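Local coordinates for 433aa long hypothetical phosphoribosylglycinamide formyl transferase (Pyrococcus horikoshii, PDB 2DWC), which is an ATP-grasp family protein with a PurT-type C-terminal region that binds adenosine-5'-diphosphate, at residues I348-S353 with R385-A390. Sequence-based numbering, arbitrary orientation.
With SO4 (sulfate ion), chain F.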
# COMPACT_ATOMS: atom_id res chain seq x y z
N ILE B 348 -0.84 4.51 -18.18
CA ILE B 348 -1.95 3.87 -18.90
C ILE B 348 -2.87 5.07 -19.11
O ILE B 348 -3.49 5.58 -18.17
CB ILE B 348 -2.63 2.79 -18.03
CG1 ILE B 348 -1.63 1.63 -17.75
CG2 ILE B 348 -3.84 2.25 -18.77
CD1 ILE B 348 -2.14 0.63 -16.71
N LYS B 349 -2.90 5.55 -20.36
CA LYS B 349 -3.69 6.76 -20.67
C LYS B 349 -4.87 6.48 -21.56
O LYS B 349 -4.80 5.63 -22.43
CB LYS B 349 -2.81 7.82 -21.35
CG LYS B 349 -1.53 8.15 -20.62
CD LYS B 349 -1.05 9.55 -20.99
CE LYS B 349 -1.12 9.79 -22.50
NZ LYS B 349 -0.95 11.24 -22.80
N ALA B 350 -5.95 7.23 -21.36
CA ALA B 350 -7.15 7.02 -22.16
C ALA B 350 -6.97 7.66 -23.52
O ALA B 350 -6.42 8.76 -23.62
CB ALA B 350 -8.39 7.63 -21.47
N LYS B 351 -7.46 6.96 -24.54
CA LYS B 351 -7.41 7.44 -25.91
C LYS B 351 -8.83 7.83 -26.31
O LYS B 351 -9.08 8.25 -27.43
CB LYS B 351 -6.89 6.35 -26.84
CG LYS B 351 -5.41 6.14 -26.77
CD LYS B 351 -4.67 7.39 -27.22
CE LYS B 351 -3.23 7.06 -27.63
NZ LYS B 351 -2.50 8.23 -28.21
N VAL B 352 -9.77 7.66 -25.37
CA VAL B 352 -11.15 8.02 -25.60
C VAL B 352 -11.74 8.66 -24.36
O VAL B 352 -11.11 8.70 -23.32
CB VAL B 352 -11.99 6.80 -26.00
CG1 VAL B 352 -11.40 6.17 -27.26
CG2 VAL B 352 -12.03 5.80 -24.86
N SER B 353 -12.94 9.20 -24.48
CA SER B 353 -13.57 9.83 -23.34
C SER B 353 -14.83 9.04 -22.98
O SER B 353 -15.26 8.14 -23.74
CB SER B 353 -13.95 11.28 -23.69
OG SER B 353 -15.04 11.29 -24.60
N ARG B 385 -6.36 11.49 -20.50
CA ARG B 385 -6.38 11.37 -19.03
C ARG B 385 -5.60 10.13 -18.57
O ARG B 385 -5.75 9.06 -19.14
CB ARG B 385 -7.82 11.26 -18.51
CG ARG B 385 -7.96 11.44 -16.97
CD ARG B 385 -9.42 11.41 -16.48
NE ARG B 385 -9.49 12.33 -15.32
CZ ARG B 385 -10.60 12.63 -14.66
NH1 ARG B 385 -11.76 12.10 -15.03
NH2 ARG B 385 -10.54 13.50 -13.65
N ARG B 386 -4.78 10.27 -17.52
CA ARG B 386 -4.04 9.11 -17.03
C ARG B 386 -5.00 8.33 -16.13
O ARG B 386 -5.48 8.87 -15.12
CB ARG B 386 -2.87 9.56 -16.18
CG ARG B 386 -1.90 8.46 -15.91
CD ARG B 386 -0.72 9.04 -15.11
NE ARG B 386 0.02 10.00 -15.92
CZ ARG B 386 0.56 11.13 -15.46
NH1 ARG B 386 0.44 11.46 -14.18
NH2 ARG B 386 1.24 11.93 -16.28
N LEU B 387 -5.25 7.07 -16.48
CA LEU B 387 -6.18 6.22 -15.72
C LEU B 387 -5.48 5.20 -14.84
O LEU B 387 -6.13 4.58 -13.97
CB LEU B 387 -7.13 5.50 -16.69
CG LEU B 387 -8.01 6.46 -17.49
CD1 LEU B 387 -9.07 5.62 -18.27
CD2 LEU B 387 -8.69 7.47 -16.53
N GLY B 388 -4.17 5.00 -15.04
CA GLY B 388 -3.48 4.04 -14.19
C GLY B 388 -2.01 3.98 -14.55
O GLY B 388 -1.55 4.80 -15.34
N ILE B 389 -1.29 3.04 -13.95
CA ILE B 389 0.13 2.86 -14.31
C ILE B 389 0.50 1.39 -14.23
O ILE B 389 -0.08 0.63 -13.46
CB ILE B 389 1.15 3.56 -13.33
CG1 ILE B 389 0.80 3.22 -11.86
CG2 ILE B 389 1.23 5.05 -13.63
CD1 ILE B 389 1.96 3.48 -10.91
N ALA B 390 1.48 1.00 -15.04
CA ALA B 390 2.06 -0.33 -14.90
C ALA B 390 3.34 -0.06 -14.07
O ALA B 390 4.02 0.96 -14.27
CB ALA B 390 2.45 -0.91 -16.30
S SO4 F . -7.09 14.71 -13.88
O1 SO4 F . -7.33 15.32 -15.23
O2 SO4 F . -5.80 15.24 -13.34
O3 SO4 F . -8.22 15.06 -12.96
O4 SO4 F . -7.02 13.21 -14.03
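Leu387 and Gly388 share a single partner, Ile348, in a classic beta bulge that interrupts the antiparallel pairing of strands 343-349 and 386-393, a worked example of how an antiparallel pair inside a sheet takes in an extra residue. Among the backbone bonds, Ile348 O receives two N-H groups: Leu387 N at 2.9 Å, almost in line with the carbonyl bond, and Gly388 N, longer at 3.3 Å, in the carbonyl plane on a lone pair. Ile348 N returns a bond to Gly388 O. Beyond the bulge, Lys349 and Arg386 form a non-hydrogen-bonded pair, and the nearly straight bond from Ala350 N to Arg385 O (2.9 Å, 170° at the hydrogen) carries the pairing past the end of the first strand.

Apolar contact between side chains is sparse; Ile348 packs mainly on main-chain atoms. With CG1 beside its backbone N (chi1 -65°), it lays CD1 over the neighbouring strand, 3.7 Å from Ile389 C, on the face where Gly388 carries no side chain; the CB of Ala350 meets CD1 of Leu387 at 3.8 Å.

The two arginines find their polar partners outside the strand pair. Arg385 presents one guanidinium edge to a sulfate ion, probably from the crystallisation liquor, through NE to O4 and NH2 to O3, both at 2.9 Å; Lys378 and Tyr382 also bind this ion, while NH1 bonds Glu380 O. Arg386 instead forms salt bridges with Asp241 and Asp298.

Chemically, the contact rests on main-chain polarity: one carbonyl accepting two N-H groups, the second by a longer bond, accommodates the extra residue within this PurT C-terminal region.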